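Local coordinates for nucleoporin nup120 (Schizosaccharomyces pombe, PDB 4GQ2), which serves as a component of the nuclear pore complex, whose nucleoporins build the pore and can dock transiently associated nuclear transport factors, at residues Leu23-Pro28 / Asp157-Cys162; Leu74-Phe79 / Val116-Ser121; Phe101-His106 / Lys145-Leu150; Asp125-Tyr130 / Ile141-Thr146. All blocks are in the same frame, centred on the assembly; numbering follows the deposited sequence.

Contact 1 (Leu23-Pro28 / Asp157-Cys162); sequences LALWVP and DDWCLC
Leu25, near the end of strand 21-26, meets the indole of Trp159 where the outermost strand of one propeller sheet comes against the loop leading into the outermost strand of the next. Its CD1 methyl sits over one face of the six-membered ring, 3.8 Å from the centroid and 16° off the normal, a CH-pi contact. At Trp26 the CB points away, and the ring stacks on His106. The carbonyl does the touching instead: Trp26 O lies 3.3 Å from Trp159 CZ2, at the indole edge and near its plane. Val27 comes next, with CG1 3.7 Å from Cys160 SG and 4.1 Å from Trp159 CH2. Pro28 ends the row. Its CD packs 3.8 Å from Cys160 CB, and its O lies 4.0 Å from Cys162 SG. The Trp159 torsion (chi1 77°, CG between backbone N and carbonyl carbon) sets the indole between Leu25 CD1 on one face and Cys160 CB, near the rim, on the other. Without the indole, as with a serine here, Leu25 CD1 is likely to lose the face it rests on. No hydrogen bond joins the two segments. They are held here by apolar and aromatic packing, with both cysteines acting as apolar surface.

Contact 2 (Leu74-Phe79 / Val116-Ser121); sequences LRWSIF and VAFSFS
Strands 74-79 and 116-121 run nearly antiparallel, at 158°, with Trp76 facing Val116 and Phe118. Their axes stay 9.6 Å apart. This is the spacing of two packed sheets, and no hydrogen bond crosses between the segments. The strands belong to successive sheets of the beta-propeller domain and meet through side chains. Val116 lies over one face of the Trp76 indole. Its CB is 3.8 Å from the centroid of the six-membered ring, a CH-pi contact, and Val116 CG2 is 3.8 Å from Trp76 CZ3. CG of Trp76 stands between backbone N and carbonyl carbon (chi1 59°), which carries the indole out to Val116. Phe118 meets the five-membered end. The two planes are 29° apart but slid past each other, and they barely overlap. The touch is Trp76 CD1 to Phe118 CE1 at 3.3 Å. Ile78 CG2 adds a methyl contact with Val116 CG2 at 4.0 Å. On the other side of strand 74-79, Arg75 grips Ser77 OG side-on with NE and NH2, each 2.9 Å away. Arg75 also bonds the carbonyls of Tyr536 and Lys539, at strands 532-536 and 539-544 of another sheet. The strand thus has an apolar, aromatic side toward 116-121 and a hydrogen-bonding side away from it.

Contact 3 (Phe101-His106 / Lys145-Leu150); sequences FNVKIH and KTWFQL
Phe101 and Phe148 lie where strand 101-106 of one propeller sheet meets the short, weakly bonded helix 146-149 that follows the next sheet's hairpin. The two rings take different partners. With CG beside its backbone N (chi1 -55°), the Phe101 ring stays on the side where Phe101 N meets Phe148 O. It lies against the C-terminal end of the short helix, with Phe148 O and Gln149 O at its edge. Gln149 O sits near the ring plane, 3.3 Å from Phe101 CE2. Leu150 O lies over one face of the same ring. Phe148 works the other way and offers its ring edge to the strand, where Phe101 O lies near the ring plane, 3.5 Å from Phe148 CD1. The outer end of that ring meets Val103 at an oblique angle. Val103 CG1 is 3.6 Å from both Phe148 CE1 and Phe148 CZ. The same methyl is near the plane of the Trp147 indole, at its edge. Trp147 also packs on Leu23 and Leu25 of strand 21-26, so helix 146-149 covers two adjacent strands. The backbones add one weak hydrogen bond, from Phe101 N to Phe148 O at 2.9 Å and a bent 130°. Phe148 CA also makes a C-H...O contact to Phe101 O. Gln149 NE2 bonds Glu96. At the end of the helix, Thr146 O takes two backbone donors, Gln149 N and Leu150 N, each at 2.9 Å.

Contact 4 (Asp125-Tyr130 / Ile141-Thr146); sequences DTTIIY and IRLSKT
The beta hairpin of strands 126-133 and 138-143, in one of the propeller's four-stranded antiparallel sheets, pairs Ile129 with Ile141. This is a hydrogen-bonded antiparallel pair. Ile129 N gives to Ile141 O at 2.7 Å, and Ile141 N returns a bond to Ile129 O at 2.8 Å. Further along, Leu143 N bonds Thr127 O at 2.8 Å in a nearly straight line (168°). Thr127, Ile129, Ile141 and Leu143 share one face of the sheet. There Leu143 CD1 is the meeting point, 3.8 Å from both Ile129 CD1 and Thr127 CG2, and the leucine also packs on Ile86 of the neighbouring sheet. If the side chain of Leu143 were cut back to that of an alanine, the methyls of Ile129 and Thr127 would probably lose their common partner and a gap would open toward Ile86. On the other face, Ile128 and Arg142 lie side by side, pointing the same way, with Ile128 CG1 4.2 Å from Arg142 CG. Beyond the paired strands, Lys145 is extended past CG and reaches two acids. Its stronger partner is Glu96. It also forms a salt bridge with the poorly ordered Asp125, whose OD2 is met nearly along its C-O bond by Lys145 NZ at 3.2 Å.

How the contacts relate
All four contacts join or build two successive sheets of the beta-propeller domain. Contacts 1, 2 and 3 all reach the first sheet; strands 21-26 and 101-106 are neighbours in it, bonded by Leu25 O to His106 N at 2.7 Å. The second sheet joins contacts 2, 4 and 1 in order: Ser119 O meets Ile128 N at 2.7 Å, and Trp159 O meets Arg142 N at 2.8 Å. Contacts 3 and 4 share Lys145 and Thr146, where the hairpin runs into the short helix. Contacts 1 and 2 do not touch; their centres are about 15 Å apart. These are packing and strand-pairing contacts within the propeller of a structural constituent of the nuclear pore.

Contact 1 (Leu23-Pro28 / Asp157-Cys162)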
# COMPACT_ATOMS: atom_id res chain seq x y z
N LEU A 23 -20.16 -6.57 -15.01
CA LEU A 23 -21.35 -7.10 -15.68
C LEU A 23 -20.99 -7.33 -17.14
O LEU A 23 -20.69 -6.39 -17.87
CB LEU A 23 -22.56 -6.17 -15.55
CG LEU A 23 -23.83 -6.55 -16.33
CD1 LEU A 23 -24.42 -7.91 -15.94
CD2 LEU A 23 -24.88 -5.47 -16.18
N ALA A 24 -20.99 -8.60 -17.53
CA ALA A 24 -20.68 -8.98 -18.90
C ALA A 24 -21.98 -9.11 -19.70
O ALA A 24 -22.90 -9.81 -19.28
CB ALA A 24 -19.91 -10.29 -18.91
N LEU A 25 -22.04 -8.41 -20.83
CA LEU A 25 -23.22 -8.46 -21.69
C LEU A 25 -22.85 -8.81 -23.13
O LEU A 25 -21.76 -8.47 -23.60
CB LEU A 25 -23.94 -7.12 -21.68
CG LEU A 25 -24.41 -6.52 -20.36
CD1 LEU A 25 -25.19 -5.24 -20.66
CD2 LEU A 25 -25.26 -7.52 -19.60
N TRP A 26 -23.77 -9.48 -23.82
CA TRP A 26 -23.64 -9.79 -25.24
C TRP A 26 -24.82 -9.22 -25.97
O TRP A 26 -25.97 -9.47 -25.60
CB TRP A 26 -23.61 -11.30 -25.47
CG TRP A 26 -22.29 -11.94 -25.13
CD1 TRP A 26 -21.29 -12.34 -26.01
CD2 TRP A 26 -21.77 -12.26 -23.79
NE1 TRP A 26 -20.22 -12.88 -25.33
CE2 TRP A 26 -20.45 -12.86 -24.00
CE3 TRP A 26 -22.25 -12.11 -22.50
CZ2 TRP A 26 -19.66 -13.29 -22.94
CZ3 TRP A 26 -21.45 -12.56 -21.43
CH2 TRP A 26 -20.19 -13.14 -21.65
N VAL A 27 -24.54 -8.44 -27.01
CA VAL A 27 -25.60 -7.91 -27.87
C VAL A 27 -26.26 -9.07 -28.63
O VAL A 27 -25.58 -10.06 -28.94
CB VAL A 27 -25.09 -6.81 -28.84
CG1 VAL A 27 -24.50 -5.64 -28.07
CG2 VAL A 27 -24.06 -7.36 -29.82
N PRO A 28 -27.58 -8.98 -28.90
CA PRO A 28 -28.28 -10.04 -29.64
C PRO A 28 -27.60 -10.34 -30.98
O PRO A 28 -27.21 -9.42 -31.70
CB PRO A 28 -29.67 -9.44 -29.87
CG PRO A 28 -29.86 -8.52 -28.72
CD PRO A 28 -28.51 -7.91 -28.48
N ASP A 157 -35.45 -6.63 -21.08
CA ASP A 157 -35.43 -7.29 -22.39
C ASP A 157 -35.01 -6.35 -23.51
O ASP A 157 -34.36 -6.76 -24.47
CB ASP A 157 -36.81 -7.89 -22.71
CG ASP A 157 -37.20 -9.01 -21.76
OD1 ASP A 157 -36.30 -9.68 -21.20
OD2 ASP A 157 -38.41 -9.23 -21.58
N ASP A 158 -35.38 -5.08 -23.37
CA ASP A 158 -35.17 -4.06 -24.40
C ASP A 158 -33.86 -3.27 -24.26
O ASP A 158 -33.74 -2.17 -24.82
CB ASP A 158 -36.37 -3.09 -24.41
CG ASP A 158 -36.66 -2.50 -23.03
OD1 ASP A 158 -36.47 -3.19 -22.01
OD2 ASP A 158 -37.11 -1.33 -22.97
N TRP A 159 -32.88 -3.82 -23.53
CA TRP A 159 -31.64 -3.08 -23.24
C TRP A 159 -30.81 -2.83 -24.46
O TRP A 159 -30.18 -1.78 -24.57
CB TRP A 159 -30.81 -3.78 -22.16
CG TRP A 159 -30.04 -4.99 -22.63
CD1 TRP A 159 -30.44 -6.32 -22.60
CD2 TRP A 159 -28.68 -5.02 -23.20
NE1 TRP A 159 -29.46 -7.14 -23.09
CE2 TRP A 159 -28.38 -6.43 -23.47
CE3 TRP A 159 -27.72 -4.05 -23.49
CZ2 TRP A 159 -27.17 -6.83 -24.02
CZ3 TRP A 159 -26.51 -4.47 -24.05
CH2 TRP A 159 -26.24 -5.83 -24.31
N CYS A 160 -30.82 -3.79 -25.39
CA CYS A 160 -30.15 -3.63 -26.67
C CYS A 160 -31.07 -3.85 -27.87
O CYS A 160 -31.64 -4.93 -28.03
CB CYS A 160 -28.95 -4.56 -26.77
SG CYS A 160 -27.91 -4.16 -28.19
N LEU A 161 -31.19 -2.82 -28.70
CA LEU A 161 -31.91 -2.88 -29.97
C LEU A 161 -30.89 -2.84 -31.12
O LEU A 161 -29.95 -2.04 -31.08
CB LEU A 161 -32.88 -1.69 -30.08
CG LEU A 161 -34.33 -1.78 -29.57
CD1 LEU A 161 -34.50 -2.64 -28.33
CD2 LEU A 161 -34.89 -0.38 -29.33
N CYS A 162 -31.09 -3.69 -32.12
CA CYS A 162 -30.19 -3.75 -33.27
C CYS A 162 -30.85 -3.24 -34.55
O CYS A 162 -31.98 -3.61 -34.87
CB CYS A 162 -29.69 -5.17 -33.50
SG CYS A 162 -29.10 -5.93 -31.98

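Contact 2 (Leu74-Phe79 / Val116-Ser121)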
# COMPACT_ATOMS: atom_id res chain seq x y z
N LEU A 74 -19.11 8.87 -17.32
CA LEU A 74 -18.78 7.52 -17.74
C LEU A 74 -17.64 7.47 -18.72
O LEU A 74 -17.60 8.22 -19.69
CB LEU A 74 -20.02 6.84 -18.33
CG LEU A 74 -21.25 6.75 -17.43
CD1 LEU A 74 -22.43 6.17 -18.20
CD2 LEU A 74 -20.97 5.94 -16.16
N ARG A 75 -16.70 6.56 -18.48
CA ARG A 75 -15.58 6.39 -19.37
C ARG A 75 -15.71 5.10 -20.16
O ARG A 75 -15.76 4.00 -19.59
CB ARG A 75 -14.27 6.44 -18.58
CG ARG A 75 -13.08 5.75 -19.23
CD ARG A 75 -12.56 6.47 -20.46
NE ARG A 75 -11.65 5.58 -21.17
CZ ARG A 75 -10.32 5.66 -21.13
NH1 ARG A 75 -9.73 6.63 -20.43
NH2 ARG A 75 -9.59 4.77 -21.79
N TRP A 76 -15.78 5.25 -21.48
CA TRP A 76 -15.89 4.12 -22.39
C TRP A 76 -14.59 3.88 -23.09
O TRP A 76 -13.84 4.81 -23.35
CB TRP A 76 -17.00 4.33 -23.42
CG TRP A 76 -16.82 5.55 -24.29
CD1 TRP A 76 -17.26 6.85 -24.03
CD2 TRP A 76 -16.18 5.63 -25.61
NE1 TRP A 76 -16.93 7.70 -25.06
CE2 TRP A 76 -16.29 7.04 -26.04
CE3 TRP A 76 -15.54 4.72 -26.45
CZ2 TRP A 76 -15.77 7.48 -27.26
CZ3 TRP A 76 -15.03 5.18 -27.68
CH2 TRP A 76 -15.14 6.53 -28.07
N SER A 77 -14.32 2.62 -23.39
CA SER A 77 -13.14 2.25 -24.15
C SER A 77 -13.54 1.10 -25.07
O SER A 77 -14.45 0.33 -24.75
CB SER A 77 -12.00 1.83 -23.20
OG SER A 77 -11.75 2.84 -22.22
N ILE A 78 -12.87 1.00 -26.21
CA ILE A 78 -13.11 -0.10 -27.14
C ILE A 78 -11.81 -0.82 -27.52
O ILE A 78 -10.77 -0.20 -27.71
CB ILE A 78 -13.90 0.34 -28.40
CG1 ILE A 78 -13.18 1.48 -29.14
CG2 ILE A 78 -15.33 0.71 -28.02
CD1 ILE A 78 -13.88 1.90 -30.43
N PHE A 79 -11.90 -2.15 -27.62
CA PHE A 79 -10.72 -3.00 -27.77
C PHE A 79 -10.85 -3.95 -28.97
O PHE A 79 -11.96 -4.23 -29.43
CB PHE A 79 -10.46 -3.79 -26.47
CG PHE A 79 -10.33 -2.92 -25.25
CD1 PHE A 79 -11.46 -2.52 -24.54
CD2 PHE A 79 -9.08 -2.49 -24.82
CE1 PHE A 79 -11.34 -1.70 -23.42
CE2 PHE A 79 -8.96 -1.68 -23.69
CZ PHE A 79 -10.09 -1.28 -23.00
N VAL A 116 -18.77 5.31 -31.25
CA VAL A 116 -19.52 5.31 -29.99
C VAL A 116 -20.04 6.72 -29.71
O VAL A 116 -19.27 7.68 -29.70
CB VAL A 116 -18.65 4.82 -28.80
CG1 VAL A 116 -19.47 4.77 -27.52
CG2 VAL A 116 -18.05 3.44 -29.08
N ALA A 117 -21.34 6.83 -29.48
CA ALA A 117 -21.96 8.12 -29.23
C ALA A 117 -22.98 7.97 -28.11
O ALA A 117 -23.68 6.96 -28.02
CB ALA A 117 -22.62 8.65 -30.50
N PHE A 118 -23.06 8.99 -27.27
CA PHE A 118 -23.92 8.96 -26.09
C PHE A 118 -25.03 10.00 -26.16
O PHE A 118 -24.88 11.05 -26.79
CB PHE A 118 -23.07 9.24 -24.85
CG PHE A 118 -22.30 8.05 -24.34
CD1 PHE A 118 -21.19 7.58 -25.03
CD2 PHE A 118 -22.67 7.43 -23.15
CE1 PHE A 118 -20.48 6.49 -24.55
CE2 PHE A 118 -21.95 6.35 -22.66
CZ PHE A 118 -20.86 5.87 -23.37
N SER A 119 -26.15 9.69 -25.51
CA SER A 119 -27.23 10.65 -25.32
C SER A 119 -27.99 10.34 -24.03
O SER A 119 -28.02 9.19 -23.58
CB SER A 119 -28.19 10.64 -26.51
OG SER A 119 -29.02 11.79 -26.49
N PHE A 120 -28.60 11.36 -23.45
CA PHE A 120 -29.30 11.22 -22.17
C PHE A 120 -30.73 11.75 -22.23
O PHE A 120 -30.97 12.86 -22.69
CB PHE A 120 -28.51 11.95 -21.07
CG PHE A 120 -29.10 11.81 -19.70
CD1 PHE A 120 -28.96 10.63 -18.98
CD2 PHE A 120 -29.80 12.87 -19.12
CE1 PHE A 120 -29.51 10.50 -17.71
CE2 PHE A 120 -30.35 12.75 -17.86
CZ PHE A 120 -30.20 11.56 -17.15
N SER A 121 -31.67 10.92 -21.76
CA SER A 121 -33.09 11.27 -21.68
C SER A 121 -33.46 11.80 -20.30
O SER A 121 -33.16 11.16 -19.28
CB SER A 121 -33.97 10.05 -21.98
OG SER A 121 -33.92 9.10 -20.93

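Contact 3 (Phe101-His106 / Lys145-Leu150)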
# COMPACT_ATOMS: atom_id res chain seq x y z
N PHE A 101 -19.18 -1.85 -9.70
CA PHE A 101 -19.08 -2.70 -10.88
C PHE A 101 -18.88 -1.86 -12.13
O PHE A 101 -19.37 -0.72 -12.20
CB PHE A 101 -20.33 -3.58 -11.04
CG PHE A 101 -20.65 -4.40 -9.83
CD1 PHE A 101 -20.03 -5.63 -9.62
CD2 PHE A 101 -21.54 -3.93 -8.86
CE1 PHE A 101 -20.29 -6.39 -8.49
CE2 PHE A 101 -21.80 -4.68 -7.72
CZ PHE A 101 -21.18 -5.91 -7.54
N ASN A 102 -18.15 -2.41 -13.09
CA ASN A 102 -18.12 -1.87 -14.44
C ASN A 102 -18.92 -2.78 -15.37
O ASN A 102 -19.39 -3.84 -14.96
CB ASN A 102 -16.67 -1.69 -14.94
CG ASN A 102 -15.99 -3.01 -15.26
OD1 ASN A 102 -16.12 -3.99 -14.53
ND2 ASN A 102 -15.28 -3.04 -16.37
N VAL A 103 -19.09 -2.36 -16.61
CA VAL A 103 -19.77 -3.21 -17.59
C VAL A 103 -18.89 -3.47 -18.79
O VAL A 103 -18.15 -2.59 -19.24
CB VAL A 103 -21.22 -2.74 -17.94
CG1 VAL A 103 -21.51 -1.33 -17.46
CG2 VAL A 103 -21.54 -2.91 -19.43
N LYS A 104 -18.94 -4.71 -19.28
CA LYS A 104 -18.23 -5.11 -20.48
C LYS A 104 -19.24 -5.68 -21.48
O LYS A 104 -19.92 -6.67 -21.18
CB LYS A 104 -17.14 -6.13 -20.15
CG LYS A 104 -16.49 -6.77 -21.37
CD LYS A 104 -15.39 -7.76 -20.98
CE LYS A 104 -14.27 -7.08 -20.20
NZ LYS A 104 -13.09 -7.96 -20.07
N ILE A 105 -19.31 -5.04 -22.64
CA ILE A 105 -20.27 -5.38 -23.68
C ILE A 105 -19.53 -6.02 -24.83
O ILE A 105 -18.58 -5.44 -25.36
CB ILE A 105 -21.03 -4.12 -24.15
CG1 ILE A 105 -21.80 -3.51 -22.98
CG2 ILE A 105 -21.98 -4.46 -25.29
CD1 ILE A 105 -22.29 -2.10 -23.18
N HIS A 106 -19.94 -7.23 -25.20
CA HIS A 106 -19.31 -7.95 -26.31
C HIS A 106 -20.12 -7.79 -27.56
O HIS A 106 -21.36 -7.76 -27.51
CB HIS A 106 -19.17 -9.44 -26.00
CG HIS A 106 -18.42 -9.73 -24.74
ND1 HIS A 106 -17.11 -10.04 -24.73
CD2 HIS A 106 -18.84 -9.77 -23.41
CE1 HIS A 106 -16.71 -10.27 -23.47
NE2 HIS A 106 -17.77 -10.09 -22.66
N LYS A 145 -28.36 2.38 -14.40
CA LYS A 145 -27.47 2.72 -13.28
C LYS A 145 -27.23 1.52 -12.36
O LYS A 145 -26.16 1.38 -11.77
CB LYS A 145 -28.02 3.90 -12.48
CG LYS A 145 -27.92 5.23 -13.21
CD LYS A 145 -28.39 6.39 -12.35
CE LYS A 145 -28.26 7.70 -13.10
NZ LYS A 145 -28.60 8.87 -12.25
N THR A 146 -28.24 0.65 -12.26
CA THR A 146 -28.17 -0.59 -11.48
C THR A 146 -26.96 -1.45 -11.83
O THR A 146 -26.40 -2.12 -10.96
CB THR A 146 -29.46 -1.42 -11.69
OG1 THR A 146 -30.57 -0.72 -11.10
CG2 THR A 146 -29.36 -2.79 -11.05
N TRP A 147 -26.58 -1.44 -13.11
CA TRP A 147 -25.51 -2.30 -13.61
C TRP A 147 -24.21 -2.01 -12.93
O TRP A 147 -23.36 -2.90 -12.77
CB TRP A 147 -25.31 -2.11 -15.11
CG TRP A 147 -26.48 -2.49 -15.97
CD1 TRP A 147 -27.68 -3.09 -15.59
CD2 TRP A 147 -26.57 -2.35 -17.43
NE1 TRP A 147 -28.49 -3.30 -16.67
CE2 TRP A 147 -27.89 -2.88 -17.80
CE3 TRP A 147 -25.73 -1.85 -18.41
CZ2 TRP A 147 -28.32 -2.89 -19.12
CZ3 TRP A 147 -26.18 -1.87 -19.74
CH2 TRP A 147 -27.44 -2.38 -20.08
N PHE A 148 -24.03 -0.75 -12.54
CA PHE A 148 -22.82 -0.32 -11.89
C PHE A 148 -22.86 -0.59 -10.39
O PHE A 148 -21.82 -0.61 -9.74
CB PHE A 148 -22.59 1.17 -12.16
CG PHE A 148 -22.43 1.49 -13.62
CD1 PHE A 148 -21.19 1.40 -14.23
CD2 PHE A 148 -23.53 1.86 -14.39
CE1 PHE A 148 -21.04 1.69 -15.58
CE2 PHE A 148 -23.39 2.15 -15.73
CZ PHE A 148 -22.14 2.06 -16.33
N GLN A 149 -24.06 -0.82 -9.85
CA GLN A 149 -24.25 -0.81 -8.40
C GLN A 149 -24.46 -2.17 -7.77
O GLN A 149 -23.97 -2.42 -6.68
CB GLN A 149 -25.42 0.10 -8.03
CG GLN A 149 -25.27 1.54 -8.50
CD GLN A 149 -26.59 2.27 -8.52
OE1 GLN A 149 -27.65 1.66 -8.46
NE2 GLN A 149 -26.53 3.60 -8.60
N LEU A 150 -25.18 -3.05 -8.46
CA LEU A 150 -25.60 -4.32 -7.87
C LEU A 150 -25.03 -5.51 -8.62
O LEU A 150 -25.01 -5.49 -9.86
CB LEU A 150 -27.13 -4.42 -7.82
CG LEU A 150 -27.93 -3.32 -7.11
CD1 LEU A 150 -29.41 -3.47 -7.41
CD2 LEU A 150 -27.67 -3.30 -5.60

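Contact 4 (Asp125-Tyr130 / Ile141-Thr146)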
# COMPACT_ATOMS: atom_id res chain seq x y z
N ASP A 125 -34.78 8.98 -16.87
CA ASP A 125 -33.44 9.13 -16.30
C ASP A 125 -32.46 8.03 -16.74
O ASP A 125 -31.81 7.38 -15.91
CB ASP A 125 -33.53 9.19 -14.77
CG ASP A 125 -32.37 9.94 -14.14
OD1 ASP A 125 -32.33 11.19 -14.24
OD2 ASP A 125 -31.50 9.29 -13.52
N THR A 126 -32.36 7.82 -18.06
CA THR A 126 -31.52 6.76 -18.62
C THR A 126 -30.54 7.28 -19.68
O THR A 126 -30.85 8.21 -20.43
CB THR A 126 -32.35 5.57 -19.17
OG1 THR A 126 -31.54 4.79 -20.05
CG2 THR A 126 -33.57 6.05 -19.93
N THR A 127 -29.35 6.68 -19.71
CA THR A 127 -28.32 7.02 -20.67
C THR A 127 -28.33 6.03 -21.83
O THR A 127 -28.49 4.82 -21.62
CB THR A 127 -26.92 7.07 -20.01
OG1 THR A 127 -26.94 7.97 -18.89
CG2 THR A 127 -25.86 7.57 -20.99
N ILE A 128 -28.14 6.55 -23.04
CA ILE A 128 -28.18 5.77 -24.27
C ILE A 128 -26.79 5.73 -24.92
O ILE A 128 -26.08 6.73 -24.94
CB ILE A 128 -29.23 6.37 -25.24
CG1 ILE A 128 -30.60 5.75 -25.01
CG2 ILE A 128 -28.83 6.20 -26.70
CD1 ILE A 128 -31.39 6.36 -23.87
N ILE A 129 -26.41 4.56 -25.44
CA ILE A 129 -25.23 4.46 -26.29
C ILE A 129 -25.58 4.00 -27.71
O ILE A 129 -26.23 2.97 -27.89
CB ILE A 129 -24.16 3.50 -25.73
CG1 ILE A 129 -23.84 3.84 -24.28
CG2 ILE A 129 -22.89 3.55 -26.58
CD1 ILE A 129 -23.18 2.70 -23.54
N TYR A 130 -25.16 4.79 -28.69
CA TYR A 130 -25.14 4.37 -30.09
C TYR A 130 -23.77 3.81 -30.41
O TYR A 130 -22.75 4.46 -30.15
CB TYR A 130 -25.39 5.56 -31.01
CG TYR A 130 -26.71 6.28 -30.84
CD1 TYR A 130 -27.87 5.82 -31.47
CD2 TYR A 130 -26.80 7.43 -30.07
CE1 TYR A 130 -29.08 6.48 -31.32
CE2 TYR A 130 -28.00 8.10 -29.91
CZ TYR A 130 -29.14 7.62 -30.53
OH TYR A 130 -30.33 8.30 -30.37
N ILE A 141 -28.14 0.98 -27.22
CA ILE A 141 -27.99 0.39 -25.89
C ILE A 141 -28.46 1.32 -24.78
O ILE A 141 -27.97 2.45 -24.65
CB ILE A 141 -26.53 -0.05 -25.62
CG1 ILE A 141 -26.08 -1.09 -26.64
CG2 ILE A 141 -26.39 -0.62 -24.21
CD1 ILE A 141 -24.57 -1.20 -26.77
N ARG A 142 -29.42 0.85 -23.99
CA ARG A 142 -29.92 1.59 -22.84
C ARG A 142 -29.19 1.18 -21.56
O ARG A 142 -29.16 0.00 -21.20
CB ARG A 142 -31.42 1.38 -22.65
CG ARG A 142 -32.32 2.27 -23.48
CD ARG A 142 -33.72 2.28 -22.89
NE ARG A 142 -34.78 2.61 -23.84
CZ ARG A 142 -35.31 1.76 -24.72
NH1 ARG A 142 -34.87 0.51 -24.79
NH2 ARG A 142 -36.28 2.16 -25.52
N LEU A 143 -28.59 2.16 -20.89
CA LEU A 143 -27.82 1.89 -19.68
C LEU A 143 -28.69 1.99 -18.44
O LEU A 143 -29.43 2.96 -18.27
CB LEU A 143 -26.66 2.89 -19.54
CG LEU A 143 -25.47 2.79 -20.49
CD1 LEU A 143 -24.58 4.01 -20.31
CD2 LEU A 143 -24.69 1.50 -20.26
N SER A 144 -28.59 0.98 -17.59
CA SER A 144 -29.18 1.06 -16.27
C SER A 144 -28.08 1.39 -15.25
O SER A 144 -27.00 0.78 -15.25
CB SER A 144 -29.87 -0.25 -15.91
OG SER A 144 -30.41 -0.20 -14.60
N LYS A 145 -28.36 2.38 -14.40
CA LYS A 145 -27.47 2.72 -13.28
C LYS A 145 -27.23 1.52 -12.36
O LYS A 145 -26.16 1.38 -11.77
CB LYS A 145 -28.02 3.90 -12.48
CG LYS A 145 -27.92 5.23 -13.21
CD LYS A 145 -28.39 6.39 -12.35
CE LYS A 145 -28.26 7.70 -13.10
NZ LYS A 145 -28.60 8.87 -12.25
N THR A 146 -28.24 0.65 -12.26
CA THR A 146 -28.17 -0.59 -11.48
C THR A 146 -26.96 -1.45 -11.83
O THR A 146 -26.40 -2.12 -10.96
CB THR A 146 -29.46 -1.42 -11.69
OG1 THR A 146 -30.57 -0.72 -11.10
CG2 THR A 146 -29.36 -2.79 -11.05